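Local coordinates for secretory-abundant heat soluble protein 1 (Ramazzottius varieornatus, PDB 5XN9), which acts as a secreted molecular shield in water-deficient conditions, supporting desiccation tolerance, and has the beta-barrel fold of a fatty acid binding protein, at residues D117-K121 against R132-K136; G5-M9 against E90-L95; H39-H43 against Q55-K61; K106-D110 against T122-G126. All blocks are in the same frame, centred on the assembly; numbering follows the deposited sequence. Where two conformers were deposited one is given.

Contact 1 (D117-K121 against R132-K136); sequences DELEK and RWYKK. With MG (magnesium ion), chain C; ACY (acetic acid), chain L.
Leu119 and Tyr134 pair through both of their backbone N-H groups, Tyr134 N reaching Leu119 O at 2.7 Å, and Lys121 and Arg132 repeat the two-bond pairing two residues further along each strand. All four side chains leave on the inner, buried face, where Leu119 CB rests 4.1 Å from Tyr134 CB and Leu119 O lies at the edge of the tyrosine ring. Tyr134 OH binds the magnesium ion at 2.0 Å. Lys121, with CG anti to its backbone N (chi1 -173°), carries NZ to within 2.6 Å of OXT of an acetate, probably from the crystallisation liquor, that also binds magnesium; Arg132 NH1 donates to the other acetate oxygen, at the guanidinium edge, while NH2 is held by Asn38. The outer face is looser. Trp133 lies alongside Glu118 and Glu120, and in the modelled conformer its NE1 makes at best a weak, doubtful bond to Glu120 OE2; the acids find stronger partners in Arg17 and Lys131. At the exposed end Lys136 N gives Asp117 O only a weak 3.4 Å bond. This is the last hairpin of a fatty acid binding protein-like barrel, whose interior characteristically places an arginine and a tyrosine around a carboxylate.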
loop_
_atom_site.group_PDB
_atom_site.type_symbol
_atom_site.label_atom_id
_atom_site.label_comp_id
_atom_site.label_asym_id
_atom_site.label_seq_id
_atom_site.Cartn_x
_atom_site.Cartn_y
_atom_site.Cartn_z
ATOM N N ASP A 117 16.083 -0.951 7.254
ATOM C CA ASP A 117 15.898 -2.388 7.046
ATOM C C ASP A 117 14.424 -2.786 6.996
ATOM O O ASP A 117 14.056 -3.753 6.318
ATOM C CB ASP A 117 16.625 -3.213 8.118
ATOM C CG ASP A 117 17.948 -2.599 8.538
ATOM O OD1 ASP A 117 18.778 -2.300 7.653
ATOM O OD2 ASP A 117 18.154 -2.414 9.756
ATOM N N GLU A 118 13.573 -2.046 7.701
ATOM C CA GLU A 118 12.181 -2.400 7.916
ATOM C C GLU A 118 11.274 -1.285 7.405
ATOM O O GLU A 118 11.625 -0.103 7.451
ATOM C CB GLU A 118 11.957 -2.670 9.412
ATOM C CG GLU A 118 10.634 -2.223 10.000
ATOM C CD GLU A 118 10.545 -2.540 11.484
ATOM O OE1 GLU A 118 10.668 -3.731 11.848
ATOM O OE2 GLU A 118 10.373 -1.599 12.288
ATOM N N LEU A 119 10.113 -1.668 6.886
ATOM C CA LEU A 119 9.124 -0.708 6.416
ATOM C C LEU A 119 7.850 -0.890 7.226
ATOM O O LEU A 119 7.313 -2.000 7.303
ATOM C CB LEU A 119 8.830 -0.893 4.919
ATOM C CG LEU A 119 7.987 0.197 4.252
ATOM C CD1 LEU A 119 8.334 0.291 2.778
ATOM C CD2 LEU A 119 6.511 -0.085 4.428
ATOM N N GLU A 120 7.358 0.204 7.799
ATOM C CA GLU A 120 6.114 0.213 8.557
ATOM C C GLU A 120 5.033 0.845 7.687
ATOM O O GLU A 120 5.176 1.994 7.259
ATOM C CB GLU A 120 6.305 1.016 9.845
ATOM C CG GLU A 120 5.114 1.018 10.791
ATOM C CD GLU A 120 5.385 1.792 12.078
ATOM O OE1 GLU A 120 4.517 2.597 12.481
ATOM O OE2 GLU A 120 6.462 1.597 12.685
ATOM N N LYS A 121 3.974 0.091 7.399
ATOM C CA LYS A 121 2.850 0.603 6.629
ATOM C C LYS A 121 1.690 0.878 7.570
ATOM O O LYS A 121 1.311 0.016 8.370
ATOM C CB LYS A 121 2.406 -0.354 5.523
ATOM C CG LYS A 121 1.348 0.265 4.627
ATOM C CD LYS A 121 1.130 -0.521 3.344
ATOM C CE LYS A 121 0.039 0.131 2.530
ATOM N NZ LYS A 121 -0.373 -0.705 1.374
ATOM N N ARG A 132 1.181 -2.562 9.576
ATOM C CA ARG A 132 1.777 -3.809 9.149
ATOM C C ARG A 132 3.248 -3.548 8.887
ATOM O O ARG A 132 3.606 -2.488 8.373
ATOM C CB ARG A 132 1.072 -4.264 7.887
ATOM C CG ARG A 132 1.143 -5.696 7.685
ATOM C CD ARG A 132 0.275 -6.122 6.558
ATOM N NE ARG A 132 0.436 -7.543 6.402
ATOM C CZ ARG A 132 0.107 -8.213 5.315
ATOM N NH1 ARG A 132 -0.407 -7.579 4.264
ATOM N NH2 ARG A 132 0.303 -9.515 5.289
ATOM N N TRP A 133 4.105 -4.490 9.277
ATOM C CA TRP A 133 5.541 -4.313 9.137
ATOM C C TRP A 133 6.087 -5.234 8.059
ATOM O O TRP A 133 5.680 -6.399 7.957
ATOM C CB TRP A 133 6.261 -4.545 10.462
ATOM C CG TRP A 133 6.033 -3.404 11.400
ATOM C CD1 TRP A 133 6.847 -2.325 11.585
ATOM C CD2 TRP A 133 4.894 -3.198 12.246
ATOM N NE1 TRP A 133 6.299 -1.472 12.510
ATOM C CE2 TRP A 133 5.098 -1.981 12.928
ATOM C CE3 TRP A 133 3.726 -3.926 12.498
ATOM C CZ2 TRP A 133 4.182 -1.479 13.852
ATOM C CZ3 TRP A 133 2.817 -3.425 13.416
ATOM C CH2 TRP A 133 3.053 -2.214 14.084
ATOM N N TYR A 134 6.998 -4.694 7.250
ATOM C CA TYR A 134 7.608 -5.392 6.131
ATOM C C TYR A 134 9.123 -5.383 6.289
ATOM O O TYR A 134 9.695 -4.481 6.906
ATOM C CB TYR A 134 7.248 -4.688 4.810
ATOM C CG TYR A 134 5.785 -4.788 4.452
ATOM C CD1 TYR A 134 4.825 -4.008 5.093
ATOM C CD2 TYR A 134 5.357 -5.678 3.478
ATOM C CE1 TYR A 134 3.491 -4.121 4.771
ATOM C CE2 TYR A 134 4.025 -5.795 3.152
ATOM C CZ TYR A 134 3.094 -5.017 3.801
ATOM O OH TYR A 134 1.758 -5.124 3.484
ATOM N N LYS A 135 9.776 -6.387 5.713
ATOM C CA LYS A 135 11.230 -6.465 5.675
ATOM C C LYS A 135 11.701 -6.466 4.224
ATOM O O LYS A 135 10.953 -6.808 3.313
ATOM C CB LYS A 135 11.720 -7.739 6.368
ATOM C CG LYS A 135 11.148 -9.014 5.758
ATOM C CD LYS A 135 11.600 -10.261 6.509
ATOM C CE LYS A 135 10.935 -11.513 5.948
ATOM N NZ LYS A 135 11.346 -12.752 6.674
ATOM N N LYS A 136 12.952 -6.066 4.011
ATOM C CA LYS A 136 13.537 -6.165 2.677
ATOM C C LYS A 136 13.586 -7.624 2.234
ATOM O O LYS A 136 13.903 -8.519 3.023
ATOM C CB LYS A 136 14.953 -5.588 2.689
ATOM C CG LYS A 136 15.010 -4.072 2.697
ATOM C CD LYS A 136 14.851 -3.500 1.292
ATOM C CE LYS A 136 15.506 -2.127 1.179
ATOM N NZ LYS A 136 15.436 -1.559 -0.195
HETATM MG MG MG C . 0.858 -4.085 2.078
HETATM C C ACY L . -1.378 -4.341 1.966
HETATM O O ACY L . -1.507 -4.876 3.090
HETATM O OXT ACY L . -0.799 -3.249 1.776
HETATM C CH3 ACY L . -1.948 -5.050 0.772
#

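Contact 2 (G5-M9 against E90-L95); sequences GKSWM and EDGGNL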
loop_
_atom_site.group_PDB
_atom_site.type_symbol
_atom_site.label_atom_id
_atom_site.label_comp_id
_atom_site.label_asym_id
_atom_site.label_seq_id
_atom_site.Cartn_x
_atom_site.Cartn_y
_atom_site.Cartn_z
ATOM N N GLY A 5 17.323 5.535 -4.162
ATOM C CA GLY A 5 17.116 6.963 -4.314
ATOM C C GLY A 5 16.191 7.532 -3.257
ATOM O O GLY A 5 16.329 8.687 -2.837
ATOM N N LYS A 6 15.232 6.714 -2.835
ATOM C CA LYS A 6 14.312 7.022 -1.750
ATOM C C LYS A 6 14.274 5.816 -0.828
ATOM O O LYS A 6 14.398 4.679 -1.283
ATOM C CB LYS A 6 12.887 7.240 -2.281
ATOM C CG LYS A 6 12.774 8.243 -3.423
ATOM C CD LYS A 6 12.918 9.656 -2.918
ATOM C CE LYS A 6 12.632 10.674 -4.017
ATOM N NZ LYS A 6 12.693 12.059 -3.479
ATOM N N SER A 7 14.076 6.065 0.470
ATOM C CA SER A 7 14.150 4.972 1.437
ATOM C C SER A 7 13.062 3.932 1.210
ATOM O O SER A 7 13.263 2.753 1.523
ATOM C CB SER A 7 14.089 5.505 2.867
ATOM O OG SER A 7 12.851 6.139 3.115
ATOM N N TRP A 8 11.909 4.344 0.675
ATOM C CA TRP A 8 10.788 3.438 0.466
ATOM C C TRP A 8 10.877 2.655 -0.837
ATOM O O TRP A 8 10.046 1.765 -1.065
ATOM C CB TRP A 8 9.461 4.202 0.546
ATOM C CG TRP A 8 9.506 5.595 -0.033
ATOM C CD1 TRP A 8 9.714 6.760 0.658
ATOM C CD2 TRP A 8 9.316 5.972 -1.407
ATOM N NE1 TRP A 8 9.669 7.835 -0.197
ATOM C CE2 TRP A 8 9.431 7.382 -1.472
ATOM C CE3 TRP A 8 9.065 5.258 -2.585
ATOM C CZ2 TRP A 8 9.295 8.091 -2.669
ATOM C CZ3 TRP A 8 8.938 5.964 -3.782
ATOM C CH2 TRP A 8 9.054 7.370 -3.811
ATOM N N MET A 9 11.842 2.959 -1.700
ATOM C CA MET A 9 12.040 2.138 -2.885
ATOM C C MET A 9 12.657 0.803 -2.493
ATOM O O MET A 9 13.448 0.712 -1.546
ATOM C CB MET A 9 12.939 2.862 -3.889
ATOM C CG MET A 9 12.278 4.093 -4.476
ATOM S SD MET A 9 13.396 5.185 -5.378
ATOM C CE MET A 9 13.781 4.152 -6.789
ATOM N N GLU A 90 5.269 12.698 -1.089
ATOM C CA GLU A 90 6.321 12.508 -0.103
ATOM C C GLU A 90 6.068 13.395 1.104
ATOM O O GLU A 90 5.616 14.534 0.973
ATOM C CB GLU A 90 7.683 12.907 -0.671
ATOM C CG GLU A 90 8.172 12.046 -1.803
ATOM C CD GLU A 90 9.556 12.471 -2.265
ATOM O OE1 GLU A 90 9.666 13.458 -3.026
ATOM O OE2 GLU A 90 10.535 11.827 -1.846
ATOM N N ASP A 91 6.285 12.836 2.287
ATOM C CA ASP A 91 6.269 13.592 3.532
ATOM C C ASP A 91 7.696 13.462 4.038
ATOM O O ASP A 91 8.030 12.507 4.745
ATOM C CB ASP A 91 5.256 13.025 4.516
ATOM C CG ASP A 91 4.913 14.003 5.620
ATOM O OD1 ASP A 91 5.827 14.710 6.096
ATOM O OD2 ASP A 91 3.727 14.073 6.004
ATOM N N GLY A 92 8.538 14.405 3.640
ATOM C CA GLY A 92 9.961 14.253 3.870
ATOM C C GLY A 92 10.437 12.970 3.221
ATOM O O GLY A 92 10.328 12.775 2.007
ATOM N N GLY A 93 10.939 12.066 4.047
ATOM C CA GLY A 93 11.491 10.787 3.660
ATOM C C GLY A 93 10.500 9.655 3.520
ATOM O O GLY A 93 10.889 8.557 3.105
ATOM N N ASN A 94 9.229 9.879 3.837
ATOM C CA ASN A 94 8.213 8.841 3.782
ATOM C C ASN A 94 7.290 9.050 2.590
ATOM O O ASN A 94 7.232 10.129 2.000
ATOM C CB ASN A 94 7.397 8.822 5.075
ATOM C CG ASN A 94 8.263 8.582 6.291
ATOM O OD1 ASN A 94 9.262 7.868 6.213
ATOM N ND2 ASN A 94 7.902 9.192 7.416
ATOM N N LEU A 95 6.568 7.993 2.241
ATOM C CA LEU A 95 5.653 7.996 1.106
ATOM C C LEU A 95 4.231 7.881 1.635
ATOM O O LEU A 95 3.960 7.054 2.510
ATOM C CB LEU A 95 5.956 6.817 0.179
ATOM C CG LEU A 95 5.094 6.670 -1.074
ATOM C CD1 LEU A 95 5.329 7.821 -2.053
ATOM C CD2 LEU A 95 5.357 5.327 -1.743
HETATM O O HOH W 1 13.119 8.817 1.336
HETATM O O HOH W 2 10.263 5.836 4.336
#
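The hairpin turn between strands 82-91 and 94-101 meets the loop that leads into the first strand of the barrel, and Trp8 is the residue that joins them. Leu95 CB sits 3.6 Å from the centroid of the five-membered ring of Trp8, 4° off its normal, a CH-pi contact squarely over the face. Leu95 CD1 and CD2 spread beneath the six-membered ring, Leu95 CD2 coming to 3.8 Å from Trp8 CE3. The opposite face is covered by Lys6 CB, so the indole is sandwiched, and at its edge Gly93 O lies 3.3 Å from Trp8 CD1. Trp8 CG stands between the backbone N and the carbonyl carbon (chi1 36°), which turns the ring back under Lys6. An alanine in place of Trp8 is likely to leave Leu95 without its flat partner and open a gap between loop and hairpin. Beyond the ring, Lys6 bends at chi2 and crosses Glu90 at about a right angle; Lys6 NZ meets Glu90 OE2 on the syn side at 2.7 Å in a salt bridge. Two waters bridge the other end, one from Ser7 N to Gly93 O, the other between Ser7 OG and Asn94 OD1. The Lys6-Glu90 salt bridge and the packing of Leu95 on the indole thus carry much of the contact, with two waters bridging Ser7 to the turn, so the N-terminal loop is held to the hairpin mainly by its side chains.

Contact 3 (H39-H43 against Q55-K61); sequences HKTFH and QISVPDK. With MG (magnesium ion), chain C.
His43 lies beside Ile56 on the inward face of the hairpin formed by strands 42-48 and 51-58, and can be followed outward atom by atom. Its CB leaves the strand with CG anti to the carbonyl carbon (chi1 -70°), which sets the ring alongside the isoleucine. CG is still 4.0 Å from the magnesium ion. ND1 passes Ile56 CG1, in the isoleucine conformer given, and is hydrogen-bonded to His54 NE2. CD2 and CE1 flank the tip, each 2.9 Å from magnesium, CE1 also skirting Ile56 CG1; and His43 NE2 binds the metal at 1.9 Å. Tyr134 supplies another ligand. Thr41 CG2 also approaches the ion, while Thr41 OG1 donates to His39 O and packs against Val58 CG2. On the other face Phe42 and Ser57 form a hydrogen-bonded pair, Phe42 N to Ser57 O at 2.9 Å. Ser57 OG comes 3.2 Å from Phe42 CB, and the phenyl ring crosses Pro59 at about a right angle, Phe42 CE1 3.9 Å from Pro59 CG. Past the strand ends, one water accepts from Asp60 N and donates to Lys40 O. Farther out, His39 ND1 donates to Asp60 OD2 at 2.9 Å, nearly straight at 173° and in the imidazole plane; the oxygen uses its anti lone pair, and ring and carboxylate stand 88° apart. The two histidines therefore do different work: His39 closes the hairpin's outer end on a carboxylate that would probably favour a protonated ring, whereas His43 offers a nitrogen lone pair to the metal, its other ring nitrogen held by His54.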
loop_
_atom_site.group_PDB
_atom_site.type_symbol
_atom_site.label_atom_id
_atom_site.label_comp_id
_atom_site.label_asym_id
_atom_site.label_seq_id
_atom_site.Cartn_x
_atom_site.Cartn_y
_atom_site.Cartn_z
ATOM N N HIS A 39 -1.831 -12.666 5.218
ATOM C CA HIS A 39 -1.286 -13.421 4.100
ATOM C C HIS A 39 -0.057 -12.723 3.544
ATOM O O HIS A 39 0.013 -11.490 3.509
ATOM C CB HIS A 39 -2.336 -13.598 3.008
ATOM C CG HIS A 39 -3.430 -14.546 3.388
ATOM N ND1 HIS A 39 -3.343 -15.907 3.179
ATOM C CD2 HIS A 39 -4.624 -14.332 3.990
ATOM C CE1 HIS A 39 -4.443 -16.487 3.624
ATOM N NE2 HIS A 39 -5.236 -15.554 4.124
ATOM N N LYS A 40 0.915 -13.525 3.114
ATOM C CA LYS A 40 2.175 -13.002 2.600
ATOM C C LYS A 40 1.931 -12.007 1.473
ATOM O O LYS A 40 1.275 -12.321 0.473
ATOM C CB LYS A 40 3.032 -14.170 2.109
ATOM C CG LYS A 40 4.382 -13.777 1.540
ATOM C CD LYS A 40 5.242 -13.061 2.558
ATOM C CE LYS A 40 5.598 -13.952 3.733
ATOM N NZ LYS A 40 6.688 -13.348 4.551
ATOM N N THR A 41 2.462 -10.805 1.650
ATOM C CA THR A 41 2.213 -9.683 0.761
ATOM C C THR A 41 3.547 -9.057 0.399
ATOM O O THR A 41 4.429 -8.922 1.252
ATOM C CB THR A 41 1.323 -8.636 1.465
ATOM O OG1 THR A 41 0.073 -9.246 1.822
ATOM C CG2 THR A 41 1.072 -7.402 0.581
ATOM N N PHE A 42 3.689 -8.677 -0.864
ATOM C CA PHE A 42 4.894 -8.035 -1.357
ATOM C C PHE A 42 4.548 -6.664 -1.921
ATOM O O PHE A 42 3.551 -6.508 -2.636
ATOM C CB PHE A 42 5.549 -8.880 -2.454
ATOM C CG PHE A 42 5.961 -10.239 -1.999
ATOM C CD1 PHE A 42 5.062 -11.294 -2.030
ATOM C CD2 PHE A 42 7.249 -10.471 -1.546
ATOM C CE1 PHE A 42 5.442 -12.565 -1.606
ATOM C CE2 PHE A 42 7.638 -11.732 -1.126
ATOM C CZ PHE A 42 6.733 -12.781 -1.152
ATOM N N HIS A 43 5.369 -5.675 -1.589
ATOM C CA HIS A 43 5.331 -4.352 -2.205
ATOM C C HIS A 43 6.676 -4.131 -2.865
ATOM O O HIS A 43 7.712 -4.215 -2.201
ATOM C CB HIS A 43 5.117 -3.244 -1.167
ATOM C CG HIS A 43 3.747 -3.231 -0.576
ATOM N ND1 HIS A 43 2.678 -2.627 -1.201
ATOM C CD2 HIS A 43 3.262 -3.761 0.572
ATOM C CE1 HIS A 43 1.594 -2.783 -0.464
ATOM N NE2 HIS A 43 1.923 -3.464 0.619
ATOM N N GLN A 55 4.210 -2.274 -7.372
ATOM C CA GLN A 55 3.571 -3.553 -7.614
ATOM C C GLN A 55 3.208 -4.170 -6.274
ATOM O O GLN A 55 4.073 -4.340 -5.407
ATOM C CB GLN A 55 4.488 -4.488 -8.391
ATOM C CG GLN A 55 3.823 -5.792 -8.768
ATOM C CD GLN A 55 4.829 -6.800 -9.240
ATOM O OE1 GLN A 55 5.479 -7.463 -8.432
ATOM N NE2 GLN A 55 4.989 -6.906 -10.551
ATOM N N ILE A 56 1.928 -4.474 -6.102
ATOM C CA ILE A 56 1.420 -5.160 -4.923
ATOM C C ILE A 56 1.112 -6.588 -5.343
ATOM O O ILE A 56 0.484 -6.807 -6.385
ATOM C CB ILE A 56 0.151 -4.472 -4.387
ATOM C CG1 ILE A 56 0.428 -2.999 -4.049
ATOM C CG2 ILE A 56 -0.412 -5.230 -3.187
ATOM C CD1 ILE A 56 0.159 -2.022 -5.198
ATOM N N SER A 57 1.562 -7.557 -4.557
ATOM C CA SER A 57 1.212 -8.942 -4.835
ATOM C C SER A 57 0.866 -9.689 -3.553
ATOM O O SER A 57 1.532 -9.528 -2.528
ATOM C CB SER A 57 2.321 -9.663 -5.589
ATOM O OG SER A 57 3.504 -9.655 -4.834
ATOM N N VAL A 58 -0.184 -10.501 -3.625
ATOM C CA VAL A 58 -0.547 -11.420 -2.550
ATOM C C VAL A 58 -0.711 -12.784 -3.207
ATOM O O VAL A 58 -1.801 -13.112 -3.700
ATOM C CB VAL A 58 -1.821 -10.984 -1.807
ATOM C CG1 VAL A 58 -2.058 -11.902 -0.601
ATOM C CG2 VAL A 58 -1.723 -9.522 -1.367
ATOM N N PRO A 59 0.353 -13.586 -3.282
ATOM C CA PRO A 59 0.280 -14.820 -4.081
ATOM C C PRO A 59 -0.790 -15.803 -3.631
ATOM O O PRO A 59 -1.426 -16.428 -4.493
ATOM C CB PRO A 59 1.697 -15.392 -3.961
ATOM C CG PRO A 59 2.556 -14.178 -3.727
ATOM C CD PRO A 59 1.731 -13.269 -2.867
ATOM N N ASP A 60 -1.027 -15.948 -2.314
ATOM C CA ASP A 60 -2.064 -16.868 -1.839
ATOM C C ASP A 60 -3.410 -16.518 -2.439
ATOM O O ASP A 60 -4.253 -17.404 -2.637
ATOM C CB ASP A 60 -2.257 -16.764 -0.319
ATOM C CG ASP A 60 -1.169 -17.433 0.489
ATOM O OD1 ASP A 60 -0.365 -18.211 -0.061
ATOM O OD2 ASP A 60 -1.179 -17.208 1.730
ATOM N N LYS A 61 -3.641 -15.228 -2.704
ATOM C CA LYS A 61 -4.904 -14.707 -3.206
ATOM C C LYS A 61 -4.876 -14.435 -4.704
ATOM O O LYS A 61 -5.814 -13.830 -5.232
ATOM C CB LYS A 61 -5.280 -13.427 -2.448
ATOM C CG LYS A 61 -5.709 -13.655 -1.000
ATOM C CD LYS A 61 -7.033 -14.371 -0.944
ATOM C CE LYS A 61 -7.580 -14.428 0.470
ATOM N NZ LYS A 61 -8.949 -15.002 0.484
HETATM MG MG MG C . 0.858 -4.085 2.078
HETATM O O HOH W 3 0.372 -14.843 -0.091
#

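Contact 4 (K106-D110 against T122-G126); sequences KVIHD and TYKVG. With ZN (zinc ion), chain D; ACY (acetic acid), chain L.
His109 and Lys124 form an antiparallel hydrogen-bonded pair, His109 N to Lys124 O at 2.8 Å and Lys124 N to His109 O at 2.9 Å, between strands whose axes run 160° apart and 4.7 Å from each other at closest. This is the open end of the hairpin of strands 106-114 and 118-125 in the fatty acid binding protein-like barrel. His109 and Lys124 touch through their CB atoms at 4.0 Å on the outer face and then part; the imidazole carries His109 NE2 to the zinc ion, 2.0 Å away, where Glu98 is another ligand. Inside the barrel, Asp110 OD1 approaches Tyr123 CD2 at 4.0 Å, the carboxylate turned 83° from the ring. The tyrosine, its CG anti to the carbonyl carbon (chi1 -49°), reaches inward past Asp110, and Tyr123 OH donates to the acetate O at 2.7 Å; Lys121 and Arg132 bind the same acetate. A phenylalanine in place of Tyr123 would probably leave that acetate oxygen without its hydroxyl donor. Phe24 of helix 21-27 lies against Tyr123, Ile108 and Val125, linking this side of the hairpin to the helical cap. Val125 CG2 touches both Val107 O and Lys106 CD. Toward the strand ends direct backbone bonding gives way to solvent: one water donates to Val107 O at 2.7 Å while accepting from Gly126 N.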
loop_
_atom_site.group_PDB
_atom_site.type_symbol
_atom_site.label_atom_id
_atom_site.label_comp_id
_atom_site.label_asym_id
_atom_site.label_seq_id
_atom_site.Cartn_x
_atom_site.Cartn_y
_atom_site.Cartn_z
ATOM N N LYS A 106 -15.524 6.205 0.595
ATOM C CA LYS A 106 -14.412 5.980 1.507
ATOM C C LYS A 106 -13.188 6.770 1.062
ATOM O O LYS A 106 -12.915 6.913 -0.140
ATOM C CB LYS A 106 -14.049 4.490 1.620
ATOM C CG LYS A 106 -15.106 3.598 2.283
ATOM C CD LYS A 106 -15.140 3.772 3.805
ATOM C CE LYS A 106 -16.193 2.879 4.466
ATOM N NZ LYS A 106 -17.538 3.504 4.430
ATOM N N VAL A 107 -12.466 7.292 2.050
ATOM C CA VAL A 107 -11.157 7.900 1.864
ATOM C C VAL A 107 -10.181 7.126 2.735
ATOM O O VAL A 107 -10.427 6.943 3.933
ATOM C CB VAL A 107 -11.176 9.391 2.256
ATOM C CG1 VAL A 107 -9.777 10.004 2.141
ATOM C CG2 VAL A 107 -12.176 10.139 1.398
ATOM N N ILE A 108 -9.089 6.658 2.134
ATOM C CA ILE A 108 -8.105 5.821 2.810
ATOM C C ILE A 108 -6.759 6.528 2.776
ATOM O O ILE A 108 -6.374 7.099 1.748
ATOM C CB ILE A 108 -7.985 4.443 2.125
ATOM C CG1 ILE A 108 -9.338 3.728 2.090
ATOM C CG2 ILE A 108 -6.957 3.574 2.832
ATOM C CD1 ILE A 108 -9.328 2.480 1.243
ATOM N N HIS A 109 -6.061 6.511 3.909
ATOM C CA HIS A 109 -4.685 6.981 3.997
ATOM C C HIS A 109 -3.759 5.780 4.078
ATOM O O HIS A 109 -3.973 4.881 4.899
ATOM C CB HIS A 109 -4.488 7.842 5.247
ATOM C CG HIS A 109 -5.138 9.183 5.164
ATOM N ND1 HIS A 109 -5.218 10.039 6.244
ATOM C CD2 HIS A 109 -5.735 9.822 4.131
ATOM C CE1 HIS A 109 -5.846 11.143 5.879
ATOM N NE2 HIS A 109 -6.163 11.040 4.600
ATOM N N ASP A 110 -2.739 5.765 3.227
ATOM C CA ASP A 110 -1.658 4.797 3.310
ATOM C C ASP A 110 -0.379 5.566 3.595
ATOM O O ASP A 110 -0.161 6.645 3.041
ATOM C CB ASP A 110 -1.476 4.094 1.967
ATOM C CG ASP A 110 -2.414 2.929 1.782
ATOM O OD1 ASP A 110 -3.135 2.585 2.743
ATOM O OD2 ASP A 110 -2.413 2.350 0.676
ATOM N N THR A 122 1.147 2.084 7.486
ATOM C CA THR A 122 0.005 2.487 8.288
ATOM C C THR A 122 -1.185 2.676 7.364
ATOM O O THR A 122 -1.060 3.286 6.298
ATOM C CB THR A 122 0.315 3.786 9.031
ATOM O OG1 THR A 122 1.461 3.587 9.866
ATOM C CG2 THR A 122 -0.863 4.191 9.898
ATOM N N TYR A 123 -2.328 2.136 7.768
ATOM C CA TYR A 123 -3.556 2.178 6.992
ATOM C C TYR A 123 -4.576 2.889 7.860
ATOM O O TYR A 123 -4.765 2.508 9.018
ATOM C CB TYR A 123 -4.076 0.753 6.734
ATOM C CG TYR A 123 -3.065 -0.263 6.208
ATOM C CD1 TYR A 123 -2.063 -0.781 7.028
ATOM C CD2 TYR A 123 -3.148 -0.735 4.913
ATOM C CE1 TYR A 123 -1.155 -1.711 6.559
ATOM C CE2 TYR A 123 -2.246 -1.679 4.432
ATOM C CZ TYR A 123 -1.250 -2.163 5.259
ATOM O OH TYR A 123 -0.349 -3.098 4.790
ATOM N N LYS A 124 -5.225 3.915 7.326
ATOM C CA LYS A 124 -6.219 4.638 8.108
ATOM C C LYS A 124 -7.462 4.872 7.272
ATOM O O LYS A 124 -7.372 5.260 6.104
ATOM C CB LYS A 124 -5.714 5.998 8.580
ATOM C CG LYS A 124 -4.690 5.985 9.691
ATOM C CD LYS A 124 -4.365 7.421 10.083
ATOM C CE LYS A 124 -3.264 7.512 11.124
ATOM N NZ LYS A 124 -2.609 8.844 11.072
ATOM N N VAL A 125 -8.626 4.668 7.884
ATOM C CA VAL A 125 -9.883 5.076 7.275
ATOM C C VAL A 125 -10.739 5.673 8.389
ATOM O O VAL A 125 -11.074 4.985 9.357
ATOM C CB VAL A 125 -10.594 3.921 6.541
ATOM C CG1 VAL A 125 -10.782 2.697 7.446
ATOM C CG2 VAL A 125 -11.901 4.387 5.923
ATOM N N GLY A 126 -11.038 6.965 8.287
ATOM C CA GLY A 126 -11.669 7.641 9.410
ATOM C C GLY A 126 -10.798 7.530 10.644
ATOM O O GLY A 126 -9.597 7.828 10.614
HETATM ZN ZN ZN D . -6.844 12.609 3.470
HETATM C C ACY L . -1.378 -4.341 1.966
HETATM O O ACY L . -1.507 -4.876 3.090
HETATM O OXT ACY L . -0.799 -3.249 1.776
HETATM C CH3 ACY L . -1.948 -5.050 0.772
HETATM O O HOH W 4 -10.129 8.607 6.056
#

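How the contacts relate
All four contacts reach one antiparallel sheet that curls into the barrel. Along the chain, contact 3 closes first, within the span bridged by contact 2, which closes next; contacts 4 and 1 then interleave, sharing strand 118-125. Centres of contacts 1 and 3 are 14 Å apart, yet their side chains meet across the interior: Tyr134 and His43 bind the same magnesium ion, and Arg132 probably hydrogen-bonds to His39 and Thr41. Contact 4, about 18 Å from contact 1 between centres, shares the acetate with it. Contact 2, centred 13 Å from contact 1, touches it where Lys136 meets Met9 but takes no part in the metal site. Two hairpins sharing strand 118-125 and an earlier one thus converge on one internal polar site.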